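Local coordinates for probable enoyl-CoA hydratase/isomerase (Pseudomonas aeruginosa, PDB 7BOR), which binds coenzyme A and is probably a delta(3)-delta(2)-enoyl-CoA isomerase with a crotonase fold, at residues L89-P92 and K93-A97; R146-G149 and H150-A154; Q161-G165 and E166-A170; D227-S230 and T231-S235. All coordinates share one frame; numbering follows the deposited sequence.

Contact 1 of 4, residues L89-P92 and K93-A97; sequences LEFP and KPVIA
The edge of the Phe91 ring meets CB and O of Lys93 across the turn at Pro92, where the chain leaves helix 80-90 and enters strand 95-99. The phenyl group swings away from its own backbone nitrogen (chi1 -166°), which brings one edge of the ring up to the second half of the turn. There CE2 of Phe91 lies 3.4 Å from O of Lys93, close to the ring plane, and packs against CB of Lys93 at 3.8 Å. The ring also approaches Val95, but so closely in the model that its exact placement is doubtful. Beyond CG the lysine chain runs out extended, carrying NZ away from the turn to the carbonyls of Ala42 and Val48. Pro92 stiffens the bend; the amide N of Lys93 that follows is buried without a partner in the model. The turn closes a beta-alpha-beta connection, since strand 95-99 runs parallel beside strand 50-54; Phe91 fills the interior against Val51 and Leu39. The hydrogen bond to O of Lys93 comes from Lys207 of helix 200-233. The ring edge, bearing weakly positive hydrogens, probably favours this nearby carbonyl while the hydrocarbon bulk of Phe91 stays in the core, and the lysine pairs its charge with backbone oxygens at some distance from the ring.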
# COMPACT_ATOMS: atom_id res chain seq x y z
N LEU A 89 -8.79 -0.75 2.31
CA LEU A 89 -9.12 -0.77 3.73
C LEU A 89 -10.35 -1.63 4.00
O LEU A 89 -10.38 -2.42 4.97
CB LEU A 89 -9.34 0.67 4.19
CG LEU A 89 -9.88 0.87 5.58
CD1 LEU A 89 -8.80 0.45 6.61
CD2 LEU A 89 -10.27 2.31 5.74
N GLU A 90 -11.37 -1.52 3.16
CA GLU A 90 -12.62 -2.23 3.41
C GLU A 90 -12.64 -3.60 2.73
O GLU A 90 -13.64 -4.32 2.85
CB GLU A 90 -13.81 -1.37 2.96
CG GLU A 90 -13.76 0.08 3.47
CD GLU A 90 -14.30 0.20 4.89
OE1 GLU A 90 -14.72 -0.83 5.43
OE2 GLU A 90 -14.33 1.32 5.45
N PHE A 91 -11.59 -3.98 2.01
CA PHE A 91 -11.61 -5.25 1.31
C PHE A 91 -11.80 -6.38 2.33
O PHE A 91 -11.03 -6.47 3.30
CB PHE A 91 -10.33 -5.45 0.54
CG PHE A 91 -10.40 -6.55 -0.45
CD1 PHE A 91 -11.12 -6.41 -1.61
CD2 PHE A 91 -9.71 -7.70 -0.25
CE1 PHE A 91 -11.12 -7.42 -2.54
CE2 PHE A 91 -9.71 -8.70 -1.17
CZ PHE A 91 -10.41 -8.56 -2.30
N PRO A 92 -12.84 -7.20 2.20
CA PRO A 92 -13.13 -8.19 3.24
C PRO A 92 -12.42 -9.53 3.10
O PRO A 92 -12.46 -10.32 4.05
CB PRO A 92 -14.65 -8.39 3.11
CG PRO A 92 -14.88 -8.19 1.63
CD PRO A 92 -13.93 -7.11 1.20
N LYS A 93 -11.80 -9.82 1.98
CA LYS A 93 -11.09 -11.09 1.80
C LYS A 93 -9.58 -10.92 1.93
O LYS A 93 -9.07 -9.78 2.01
CB LYS A 93 -11.43 -11.70 0.43
CG LYS A 93 -12.95 -11.85 0.18
CD LYS A 93 -13.24 -12.36 -1.23
CE LYS A 93 -14.70 -12.18 -1.59
NZ LYS A 93 -14.88 -12.37 -3.07
N PRO A 94 -8.83 -12.03 1.97
CA PRO A 94 -7.38 -11.94 2.15
C PRO A 94 -6.68 -11.14 1.05
O PRO A 94 -6.86 -11.39 -0.15
CB PRO A 94 -6.92 -13.40 2.16
CG PRO A 94 -8.03 -14.14 2.72
CD PRO A 94 -9.31 -13.41 2.22
N VAL A 95 -5.84 -10.20 1.47
CA VAL A 95 -5.00 -9.45 0.55
C VAL A 95 -3.54 -9.68 0.93
O VAL A 95 -3.17 -9.48 2.08
CB VAL A 95 -5.30 -7.94 0.61
CG1 VAL A 95 -4.58 -7.30 -0.51
CG2 VAL A 95 -6.75 -7.68 0.55
N ILE A 96 -2.71 -10.04 -0.06
CA ILE A 96 -1.28 -10.35 0.11
C ILE A 96 -0.45 -9.43 -0.77
O ILE A 96 -0.69 -9.33 -1.98
CB ILE A 96 -0.99 -11.82 -0.22
CG1 ILE A 96 -1.81 -12.70 0.71
CG2 ILE A 96 0.46 -12.15 -0.12
CD1 ILE A 96 -1.65 -14.19 0.45
N ALA A 97 0.57 -8.80 -0.18
CA ALA A 97 1.55 -8.03 -0.92
C ALA A 97 2.84 -8.81 -1.11
O ALA A 97 3.27 -9.54 -0.22
CB ALA A 97 1.90 -6.72 -0.20

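Contact 2 of 4, residues R146-G149 and H150-A154; sequences RMLG and HAKAA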
# COMPACT_ATOMS: atom_id res chain seq x y z
N ARG A 146 1.04 2.55 17.15
CA ARG A 146 0.42 1.45 17.88
C ARG A 146 1.23 0.17 17.78
O ARG A 146 1.34 -0.59 18.74
CB ARG A 146 -0.98 1.21 17.33
CG ARG A 146 -1.81 0.28 18.16
CD ARG A 146 -3.26 0.44 17.74
NE ARG A 146 -3.52 -0.14 16.44
CZ ARG A 146 -4.41 0.32 15.58
NH1 ARG A 146 -4.60 -0.30 14.42
NH2 ARG A 146 -5.11 1.41 15.85
N MET A 147 1.75 -0.09 16.59
CA MET A 147 2.54 -1.28 16.33
C MET A 147 3.94 -1.16 16.89
O MET A 147 4.49 -2.14 17.40
CB MET A 147 2.63 -1.54 14.83
CG MET A 147 3.27 -2.83 14.48
SD MET A 147 3.50 -2.96 12.70
CE MET A 147 1.97 -2.29 12.15
N LEU A 148 4.56 0.00 16.75
CA LEU A 148 5.95 0.14 17.07
C LEU A 148 6.27 1.00 18.28
O LEU A 148 7.44 1.07 18.66
CB LEU A 148 6.67 0.74 15.86
CG LEU A 148 6.47 0.11 14.50
CD1 LEU A 148 7.15 0.96 13.43
CD2 LEU A 148 7.09 -1.26 14.50
N GLY A 149 5.30 1.68 18.88
CA GLY A 149 5.57 2.75 19.83
C GLY A 149 5.96 4.06 19.15
O GLY A 149 6.37 4.12 17.99
N HIS A 150 5.86 5.15 19.92
CA HIS A 150 6.04 6.45 19.30
C HIS A 150 7.42 6.64 18.67
O HIS A 150 7.53 7.07 17.52
CB HIS A 150 5.84 7.60 20.27
CG HIS A 150 6.00 8.93 19.61
ND1 HIS A 150 5.09 9.40 18.68
CD2 HIS A 150 7.00 9.85 19.64
CE1 HIS A 150 5.49 10.57 18.22
NE2 HIS A 150 6.63 10.88 18.80
N ALA A 151 8.50 6.42 19.44
CA ALA A 151 9.83 6.82 18.97
C ALA A 151 10.21 6.08 17.71
O ALA A 151 10.73 6.66 16.76
CB ALA A 151 10.87 6.56 20.04
N LYS A 152 9.96 4.79 17.68
CA LYS A 152 10.30 4.03 16.48
C LYS A 152 9.46 4.47 15.28
O LYS A 152 9.98 4.56 14.16
CB LYS A 152 10.12 2.55 16.77
CG LYS A 152 10.71 1.67 15.76
CD LYS A 152 12.21 1.65 15.92
CE LYS A 152 12.74 0.35 15.29
NZ LYS A 152 11.83 -0.82 15.60
N ALA A 153 8.15 4.73 15.50
CA ALA A 153 7.28 5.23 14.42
C ALA A 153 7.77 6.61 13.96
O ALA A 153 7.73 6.94 12.77
CB ALA A 153 5.82 5.29 14.89
N ALA A 154 8.28 7.39 14.89
CA ALA A 154 8.70 8.76 14.60
C ALA A 154 9.92 8.79 13.70
O ALA A 154 10.03 9.64 12.80
CB ALA A 154 8.99 9.48 15.92
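Leu148 sets its CB against the start of the Lys152 side chain, with CB of Leu148 4.0 Å from CB of Lys152 and slightly farther from the lysine CG. CB of Lys152 also lies 3.6 Å from O of Leu148, so aliphatic carbon covers the last carbonyl of helix 140-148. With its CG opposite the backbone nitrogen (chi1 -167°) and further bends at chi2 and chi4, the Lys152 chain curls round to a cation-pi contact with Trp171. Between the two helices stands Gly149, with a positive phi of 79°. At these backbone angles a beta carbon would press against the preceding carbonyl oxygen, which makes the smallest residue the natural choice. Gly149 thus ends helix 140-148 and also serves as the N-cap of helix 150-157, whose first i to i+4 bond runs from N of Ala153 to O of Gly149 at 3.1 Å, nearly in line with the carbonyl. CB of Ala153 is 3.4 Å from O of Gly149, a snug fit for a methyl group, and it touches Leu144 and Pro145 of helix 140-148. Within the new helix CB of Ala154 lies 3.9 Å above the plane of the His150 ring, toward its rim. Each side chain thus suits its place: alanine is short enough to sit against the capping carbonyl, while lysine offers methylenes to the leucine and keeps its ammonium for an aromatic partner.

Contact 3 of 4, residues Q161-G165 and E166-A170; sequences QDFSG and EQAAA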
# COMPACT_ATOMS: atom_id res chain seq x y z
N GLN A 161 12.90 8.07 7.63
CA GLN A 161 14.01 7.12 7.53
C GLN A 161 13.61 5.92 6.69
O GLN A 161 12.56 5.31 6.91
CB GLN A 161 14.41 6.67 8.94
CG GLN A 161 15.48 5.58 9.02
CD GLN A 161 16.81 6.04 8.49
OE1 GLN A 161 17.39 7.03 8.96
NE2 GLN A 161 17.30 5.34 7.51
N ASP A 162 14.43 5.56 5.72
CA ASP A 162 14.10 4.35 4.98
C ASP A 162 14.64 3.12 5.70
O ASP A 162 15.42 3.20 6.66
CB ASP A 162 14.59 4.36 3.53
CG ASP A 162 15.97 4.86 3.39
OD1 ASP A 162 16.82 4.34 4.12
OD2 ASP A 162 16.20 5.77 2.53
N PHE A 163 14.14 1.98 5.27
CA PHE A 163 14.44 0.74 5.94
C PHE A 163 14.35 -0.38 4.94
O PHE A 163 13.74 -0.24 3.87
CB PHE A 163 13.53 0.50 7.13
CG PHE A 163 12.06 0.54 6.85
CD1 PHE A 163 11.35 1.76 6.79
CD2 PHE A 163 11.32 -0.63 6.78
CE1 PHE A 163 9.97 1.77 6.61
CE2 PHE A 163 9.92 -0.60 6.63
CZ PHE A 163 9.26 0.59 6.54
N SER A 164 15.06 -1.45 5.24
CA SER A 164 15.16 -2.59 4.33
C SER A 164 14.01 -3.54 4.58
O SER A 164 13.37 -3.53 5.63
CB SER A 164 16.47 -3.36 4.55
OG SER A 164 16.44 -3.99 5.87
N GLY A 165 13.78 -4.42 3.60
CA GLY A 165 12.82 -5.49 3.80
C GLY A 165 13.14 -6.35 5.01
O GLY A 165 12.25 -6.81 5.72
N GLU A 166 14.43 -6.65 5.20
CA GLU A 166 14.87 -7.35 6.40
C GLU A 166 14.33 -6.65 7.65
O GLU A 166 13.75 -7.28 8.54
CB GLU A 166 16.40 -7.42 6.40
CG GLU A 166 16.94 -8.34 7.47
CD GLU A 166 17.06 -9.78 6.95
OE1 GLU A 166 18.08 -10.10 6.26
OE2 GLU A 166 16.11 -10.57 7.19
N GLN A 167 14.48 -5.32 7.70
CA GLN A 167 14.07 -4.58 8.89
C GLN A 167 12.55 -4.59 9.03
O GLN A 167 12.05 -4.71 10.13
CB GLN A 167 14.61 -3.13 8.85
CG GLN A 167 16.13 -3.02 9.18
CD GLN A 167 16.66 -1.58 9.12
OE1 GLN A 167 16.48 -0.90 8.12
NE2 GLN A 167 17.37 -1.16 10.15
N ALA A 168 11.84 -4.51 7.90
CA ALA A 168 10.38 -4.59 7.89
C ALA A 168 9.88 -5.90 8.52
O ALA A 168 8.93 -5.90 9.30
CB ALA A 168 9.92 -4.47 6.43
N ALA A 169 10.53 -7.00 8.21
CA ALA A 169 10.16 -8.29 8.82
C ALA A 169 10.51 -8.34 10.31
O ALA A 169 9.72 -8.85 11.11
CB ALA A 169 10.85 -9.41 8.06
N ALA A 170 11.69 -7.83 10.71
CA ALA A 170 12.02 -7.80 12.13
C ALA A 170 10.98 -7.00 12.95
O ALA A 170 10.70 -7.34 14.10
CB ALA A 170 13.41 -7.21 12.34
O HOH W 1 16.66 1.51 8.96
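The Phe163 ring meets Ala168 at its rim: CB of Ala168 lies in the ring plane, 3.9 Å from CE2 of Phe163, and O of Gln161 also sits at the edge. Trp171 meets the ring with the planes at about 45°. Gln167 supplies a second flat group. Its chain is extended beyond CG, which carries OE1 back alongside the strand, where N of Ser164 donates to it at 3.3 Å, in the carbonyl plane and on a lone pair. The return bond runs from N of Gln167 to OG of Ser164 at 3.0 Å, because chi1 of 67° sets the hydroxyl between the backbone N and carbonyl carbon of Ser164, turned toward that amide. These reciprocal bonds are a capping box, with Ser164 as N-cap where strand 163-164 passes into helix 165-171. Serine suits the place, its short hydroxyl reaching an amide of the opening turn, and glutamine is long enough to answer. The helix proper starts with N of Ala168 donating to O of Ser164 at 2.9 Å. A water donates to OE1 of Gln167 at 2.6 Å and to O of Asp162 at 3.1 Å. NE2 of Gln161 also donates to O of Asp162, which lies almost in the Gln161 amide plane.

Contact 4 of 4, residues D227-S230 and T231-S235; sequences DIFS and TRLRS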
# COMPACT_ATOMS: atom_id res chain seq x y z
N ASP A 227 -7.31 15.55 5.14
CA ASP A 227 -7.55 16.99 5.11
C ASP A 227 -6.24 17.75 5.27
O ASP A 227 -5.93 18.64 4.47
CB ASP A 227 -8.57 17.39 6.20
CG ASP A 227 -10.04 17.03 5.83
OD1 ASP A 227 -10.48 17.17 4.65
OD2 ASP A 227 -10.77 16.60 6.75
N ILE A 228 -5.43 17.38 6.28
CA ILE A 228 -4.09 17.95 6.41
C ILE A 228 -3.30 17.76 5.11
O ILE A 228 -2.66 18.70 4.62
CB ILE A 228 -3.34 17.34 7.61
CG1 ILE A 228 -4.18 17.44 8.90
CG2 ILE A 228 -1.97 18.03 7.78
CD1 ILE A 228 -4.38 18.86 9.45
N PHE A 229 -3.31 16.54 4.55
CA PHE A 229 -2.48 16.21 3.39
C PHE A 229 -2.90 17.02 2.17
O PHE A 229 -2.06 17.54 1.41
CB PHE A 229 -2.63 14.72 3.08
CG PHE A 229 -1.57 14.13 2.19
CD1 PHE A 229 -0.42 13.54 2.73
CD2 PHE A 229 -1.75 14.07 0.81
CE1 PHE A 229 0.52 12.96 1.91
CE2 PHE A 229 -0.80 13.48 -0.01
CZ PHE A 229 0.32 12.95 0.53
N SER A 230 -4.20 17.04 1.92
CA SER A 230 -4.74 17.83 0.83
C SER A 230 -4.36 19.30 0.99
O SER A 230 -3.91 19.94 0.04
CB SER A 230 -6.26 17.64 0.80
OG SER A 230 -6.81 18.41 -0.25
N THR A 231 -4.50 19.84 2.19
CA THR A 231 -4.14 21.24 2.35
C THR A 231 -2.66 21.45 2.05
O THR A 231 -2.29 22.40 1.34
CB THR A 231 -4.47 21.70 3.77
OG1 THR A 231 -5.89 21.64 3.95
CG2 THR A 231 -3.98 23.14 4.00
N ARG A 232 -1.80 20.54 2.55
CA ARG A 232 -0.36 20.73 2.39
C ARG A 232 0.05 20.59 0.95
O ARG A 232 1.03 21.21 0.53
CB ARG A 232 0.42 19.75 3.26
CG ARG A 232 0.26 20.04 4.76
CD ARG A 232 1.28 19.30 5.59
NE ARG A 232 2.58 19.87 5.27
CZ ARG A 232 3.15 20.82 5.97
NH1 ARG A 232 2.58 21.24 7.09
NH2 ARG A 232 4.32 21.31 5.60
N LEU A 233 -0.68 19.79 0.18
CA LEU A 233 -0.28 19.66 -1.22
C LEU A 233 -0.41 20.98 -1.99
O LEU A 233 0.31 21.23 -3.00
CB LEU A 233 -1.14 18.62 -1.92
CG LEU A 233 -0.73 17.13 -1.80
CD1 LEU A 233 -1.91 16.25 -2.24
CD2 LEU A 233 0.51 16.84 -2.61
N ARG A 234 -1.33 21.81 -1.52
CA ARG A 234 -1.63 23.07 -2.17
C ARG A 234 -0.82 24.22 -1.60
O ARG A 234 -0.96 25.38 -2.04
CB ARG A 234 -3.10 23.44 -2.03
CG ARG A 234 -4.08 22.34 -2.28
CD ARG A 234 -5.48 22.73 -1.78
NE ARG A 234 -6.17 23.59 -2.75
CZ ARG A 234 -6.88 23.14 -3.78
NH1 ARG A 234 -7.00 21.82 -4.00
NH2 ARG A 234 -7.48 24.00 -4.62
N SER A 235 0.03 23.92 -0.51
CA SER A 235 0.85 24.93 0.07
C SER A 235 2.27 24.98 -0.56
O SER A 235 2.80 23.96 -1.11
CB SER A 235 0.99 24.64 1.58
OG SER A 235 2.13 23.80 1.82
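The carbonyl oxygen of Asp227 is gripped twice by Thr231: N of Thr231 donates at 2.9 Å and OG1 of Thr231 at 3.0 Å, the two reaching it from opposite faces of the carbonyl plane. The hydroxyl gets there because chi1 of -64° places it beside its own backbone nitrogen, facing back along the helix, so the threonine satisfies its polar group on an exposed surface. One residue on, Ile228 and Arg232 lie side by side and point the same way, with CG2 of Ile228 4.1 Å from CD of Arg232; the guanidinium goes on to a salt bridge with Glu237 and a hydrogen bond to O of Gly133. All this belongs to the end of the long helix 200-233, beside the coenzyme A pocket: the Phe229 side chain is about 5 Å from the bound ligand. The bonding pattern shifts here. N of Leu233 donates to O of Phe229 at 2.9 Å and only weakly to O of Ser230, and N of Arg234 turns to O of Thr231, three residues back. On the buried side the Phe229 ring and Leu233 meet obliquely, CE2 of Phe229 to CD1 of Leu233 at 3.7 Å. Both hydrophobic residues suit this inner face, next to Leu76 and Leu134, while Asp227 turns outward to a salt bridge with Arg77.

In the fold
The four contacts follow one another along the chain without touching. Contacts 2 and 3 are the nearest pair, their centres about 14 Å apart and nearest atoms about 6 Å apart, and Trp171 joins them, meeting Lys152 of one and Phe163 of the other. Contact 1 relates to contact 4 through helix 200-233: Lys207, Ile215 and Leu218 of that helix face contact 1, whereas its far end forms contact 4, about 28 Å away between centres. Coenzyme A lies about 5 Å from the side chain of Phe229 in contact 4 and about 8 Å from that of Asp162 in contact 3. Contacts 1 and 2 lie away from the known CoA-binding residues.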